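Local coordinates for protein oxaloacetate acetyl hydrolase (Cryphonectria parasitica, PDB 3M0J) that is a fungal hydrolase of the phosphoenolpyruvate phosphomutase family, with a TIM-barrel fold that carries a manganese ion at the carboxyl ends of its strands, at residues L49-A54 / L91-D96. Numbering follows the deposited sequence.
Sequences LYMTGA and LIADMD. With MN (manganese (II) ion), chain C; OAF (2,2-difluoro-3,3-dihydroxybutanedioic acid), chain B.
Leu-49, Tyr-50 and Met-51 pair in parallel with Leu-91, Ile-92 and Ala-93 as neighbouring strands of the TIM barrel. The backbone ladder runs from Ile-92 N to Leu-49 O (2.8 Å), from Met-51 N to Ile-92 O and from Asp-94 N to Met-51 O. On the outward face of the sheet, Leu-91 CD1 sits between the CB atoms of Leu-49 and Met-51, and the Met-51 chain bends at its thioether (chi3 85°) among side chains of helix 71-82. On the inward face, Tyr-50 runs toward the carboxyl ends of the strands, CG anti to the backbone N (chi1 166°). Its CB and CG lie 4.0 Å from Ile-92 O. CD1 comes to 3.3 Å from the same oxygen and also touches Ile-92 CG2, the two side chains crossing at about a right angle. CE1 passes 3.8 Å from Asp-94 N, CE2 has O2 of the bound 2,2-difluoro-3,3-dihydroxybutanedioic acid at the ring edge, and CZ nears the ligand's O4 and O2. At the tip, OH accepts a 3.2 Å hydrogen bond from ligand O4 and is also hydrogen-bonded to His-121 NE2. Residues ending or following the strands bring groups to the ligand and manganese. Thr-52 OG1, at the N-cap of helix 53-61, accepts from Gly-55 N and donates to ligand O2; Ala-54 N donates to O1. Six oxygens surround the metal: ligand O1 and O3, three waters and Asp-94 OD2, which also takes a weak bond from Gly-53 N. Asp-96 stands in the second shell, salt-bridged to Lys-129, and its OD1 accepts from a metal-bound water at 2.7 Å.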
ATOM      1  N   LEU A  49      -0.620 -20.195 -13.253  1.00 10.80           N
ATOM      2  CA  LEU A  49      -1.585 -19.105 -13.296  1.00 10.68           C
ATOM      3  C   LEU A  49      -0.992 -17.909 -14.031  1.00  8.86           C
ATOM      4  O   LEU A  49       0.224 -17.768 -14.137  1.00 11.02           O
ATOM      5  CB  LEU A  49      -1.953 -18.667 -11.874  1.00 17.42           C
ATOM      6  CG  LEU A  49      -3.141 -19.364 -11.181  1.00 22.06           C
ATOM      7  CD1 LEU A  49      -3.023 -20.862 -11.201  1.00 29.72           C
ATOM      8  CD2 LEU A  49      -3.258 -18.858  -9.757  1.00 24.48           C
ATOM      9  N   TYR A  50      -1.863 -17.057 -14.552  1.00 10.28           N
ATOM     10  CA  TYR A  50      -1.417 -15.828 -15.167  1.00  8.72           C
ATOM     11  C   TYR A  50      -2.133 -14.651 -14.506  1.00 11.61           C
ATOM     12  O   TYR A  50      -3.355 -14.679 -14.356  1.00 11.20           O
ATOM     13  CB  TYR A  50      -1.725 -15.848 -16.662  1.00 12.15           C
ATOM     14  CG  TYR A  50      -1.592 -14.496 -17.280  1.00  9.82           C
ATOM     15  CD1 TYR A  50      -0.350 -13.860 -17.338  1.00 11.22           C
ATOM     16  CD2 TYR A  50      -2.702 -13.832 -17.783  1.00  9.82           C
ATOM     17  CE1 TYR A  50      -0.218 -12.594 -17.899  1.00 10.85           C
ATOM     18  CE2 TYR A  50      -2.577 -12.575 -18.339  1.00 11.67           C
ATOM     19  CZ  TYR A  50      -1.341 -11.966 -18.395  1.00 11.09           C
ATOM     20  OH  TYR A  50      -1.238 -10.724 -18.945  1.00 10.33           O
ATOM     21  N   MET A  51      -1.370 -13.628 -14.109  1.00  9.03           N
ATOM     22  CA  MET A  51      -1.983 -12.408 -13.598  1.00  9.04           C
ATOM     23  C   MET A  51      -2.086 -11.359 -14.686  1.00 11.88           C
ATOM     24  O   MET A  51      -1.072 -10.838 -15.161  1.00 10.56           O
ATOM     25  CB  MET A  51      -1.208 -11.823 -12.420  1.00  8.57           C
ATOM     26  CG  MET A  51      -2.005 -10.706 -11.717  1.00  8.20           C
ATOM     27  SD  MET A  51      -1.035  -9.815 -10.500  1.00 10.08           S
ATOM     28  CE  MET A  51      -0.229  -8.601 -11.561  1.00 10.99           C
ATOM     29  N   THR A  52      -3.320 -11.063 -15.072  1.00 10.75           N
ATOM     30  CA  THR A  52      -3.608 -10.068 -16.075  1.00  9.36           C
ATOM     31  C   THR A  52      -3.446  -8.652 -15.535  1.00 10.74           C
ATOM     32  O   THR A  52      -3.936  -8.332 -14.445  1.00  9.24           O
ATOM     33  CB  THR A  52      -5.052 -10.242 -16.612  1.00 10.04           C
ATOM     34  OG1 THR A  52      -5.456  -9.037 -17.264  1.00 11.04           O
ATOM     35  CG2 THR A  52      -6.046 -10.517 -15.486  1.00  9.68           C
ATOM     36  N   GLY A  53      -2.748  -7.811 -16.293  1.00  9.39           N
ATOM     37  CA  GLY A  53      -2.633  -6.398 -15.949  1.00  8.22           C
ATOM     38  C   GLY A  53      -3.973  -5.696 -16.120  1.00  9.97           C
ATOM     39  O   GLY A  53      -4.380  -4.881 -15.271  1.00  9.44           O
ATOM     40  N   ALA A  54      -4.674  -6.006 -17.212  1.00  8.97           N
ATOM     41  CA  ALA A  54      -5.992  -5.415 -17.439  1.00  9.13           C
ATOM     42  C   ALA A  54      -6.950  -5.770 -16.303  1.00  8.85           C
ATOM     43  O   ALA A  54      -7.684  -4.908 -15.803  1.00  9.49           O
ATOM     44  CB  ALA A  54      -6.558  -5.892 -18.765  1.00 10.32           C
ATOM     45  N   LEU A  91       3.240 -18.475 -10.813  1.00  9.45           N
ATOM     46  CA  LEU A  91       2.494 -17.360 -11.371  1.00  9.97           C
ATOM     47  C   LEU A  91       3.288 -16.592 -12.434  1.00  9.14           C
ATOM     48  O   LEU A  91       4.426 -16.166 -12.183  1.00 10.47           O
ATOM     49  CB  LEU A  91       2.155 -16.331 -10.294  1.00  9.11           C
ATOM     50  CG  LEU A  91       1.419 -15.064 -10.767  1.00  9.81           C
ATOM     51  CD1 LEU A  91       0.031 -15.439 -11.248  1.00  8.63           C
ATOM     52  CD2 LEU A  91       1.336 -13.999  -9.663  1.00  9.81           C
ATOM     53  N   ILE A  92       2.698 -16.454 -13.627  1.00  8.96           N
ATOM     54  CA  ILE A  92       3.283 -15.624 -14.624  1.00  8.34           C
ATOM     55  C   ILE A  92       2.510 -14.314 -14.481  1.00  8.65           C
ATOM     56  O   ILE A  92       1.280 -14.318 -14.494  1.00 11.48           O
ATOM     57  CB  ILE A  92       3.100 -16.177 -16.055  1.00 10.87           C
ATOM     58  CG1 ILE A  92       3.959 -17.432 -16.251  1.00 12.27           C
ATOM     59  CG2 ILE A  92       3.480 -15.121 -17.071  1.00 13.24           C
ATOM     60  CD1 ILE A  92       3.669 -18.171 -17.578  1.00 14.47           C
ATOM     61  N   ALA A  93       3.217 -13.199 -14.316  1.00  8.51           N
ATOM     62  CA  ALA A  93       2.534 -11.910 -14.155  1.00  7.47           C
ATOM     63  C   ALA A  93       2.881 -10.912 -15.257  1.00 10.94           C
ATOM     64  O   ALA A  93       4.029 -10.782 -15.652  1.00 11.38           O
ATOM     65  CB  ALA A  93       2.855 -11.289 -12.761  1.00  8.79           C
ATOM     66  N   ASP A  94       1.869 -10.220 -15.762  1.00 10.31           N
ATOM     67  CA  ASP A  94       2.053  -9.074 -16.642  1.00  9.73           C
ATOM     68  C   ASP A  94       3.006  -8.091 -15.963  1.00 10.09           C
ATOM     69  O   ASP A  94       2.913  -7.900 -14.843  1.00  9.99           O
ATOM     70  CB  ASP A  94       0.687  -8.406 -16.785  1.00  9.01           C
ATOM     71  CG  ASP A  94       0.608  -7.432 -17.918  1.00 10.91           C
ATOM     72  OD1 ASP A  94       1.661  -7.009 -18.454  1.00 11.38           O
ATOM     73  OD2 ASP A  94      -0.546  -7.080 -18.263  1.00 13.02           O
ATOM     74  N   MET A  95       3.959  -7.525 -16.610  1.00 10.55           N
ATOM     75  CA  MET A  95       4.787  -6.478 -16.081  1.00  8.31           C
ATOM     76  C   MET A  95       4.781  -5.320 -17.075  1.00  8.78           C
ATOM     77  O   MET A  95       5.603  -4.409 -17.000  1.00 10.35           O
ATOM     78  CB  MET A  95       6.217  -6.865 -15.660  1.00  8.52           C
ATOM     79  CG  MET A  95       7.133  -7.359 -16.802  1.00  8.34           C
ATOM     80  SD  MET A  95       8.865  -7.542 -16.278  1.00 11.06           S
ATOM     81  CE  MET A  95       9.351  -5.835 -16.180  1.00  8.96           C
ATOM     82  N   ASP A  96       3.831  -5.363 -18.006  1.00  8.30           N
ATOM     83  CA  ASP A  96       3.610  -4.233 -18.895  1.00  9.49           C
ATOM     84  C   ASP A  96       4.916  -3.806 -19.540  1.00 12.02           C
ATOM     85  O   ASP A  96       5.608  -4.632 -20.118  1.00 12.10           O
ATOM     86  CB  ASP A  96       2.930  -3.084 -18.138  1.00  8.49           C
ATOM     87  CG  ASP A  96       1.514  -3.435 -17.712  1.00 13.29           C
ATOM     88  OD1 ASP A  96       0.622  -3.411 -18.581  1.00 13.97           O
ATOM     89  OD2 ASP A  96       1.292  -3.719 -16.514  1.00 12.35           O
TER
HETATM   90 MN    MN C 502      -1.501  -6.282 -19.955  1.00 13.57          MN
HETATM   91  O2  OAF B 501      -4.357  -9.323 -19.518  1.00 12.23           O
HETATM   92  C1  OAF B 501      -3.550  -8.537 -19.907  1.00 11.49           C
HETATM   93  O1  OAF B 501      -3.255  -7.406 -19.157  1.00 10.27           O
HETATM   94  C2  OAF B 501      -2.987  -8.622 -21.329  1.00 17.37           C
HETATM   95  O4  OAF B 501      -2.714  -9.967 -21.663  1.00 15.12           O
HETATM   96  O3  OAF B 501      -1.782  -7.910 -21.398  1.00 12.73           O
HETATM   97  C3  OAF B 501      -4.069  -8.010 -22.255  1.00 23.13           C
HETATM   98  F1  OAF B 501      -5.060  -8.930 -22.469  1.00 22.57           F
HETATM   99  F2  OAF B 501      -4.634  -6.887 -21.724  1.00 20.90           F
HETATM  100  C4  OAF B 501      -3.423  -7.600 -23.571  1.00 18.97           C
HETATM  101  O5  OAF B 501      -2.997  -6.496 -23.713  1.00 15.74           O
HETATM  102  O6  OAF B 501      -3.491  -8.509 -24.625  1.00 20.65           O
HETATM  103  O   HOH W   1       0.583  -5.874 -20.719  1.00  8.70           O
HETATM  104  O   HOH W   2      -1.824  -4.588 -18.671  1.00 11.47           O
HETATM  105  O   HOH W   3      -2.318  -4.887 -21.471  1.00 12.34           O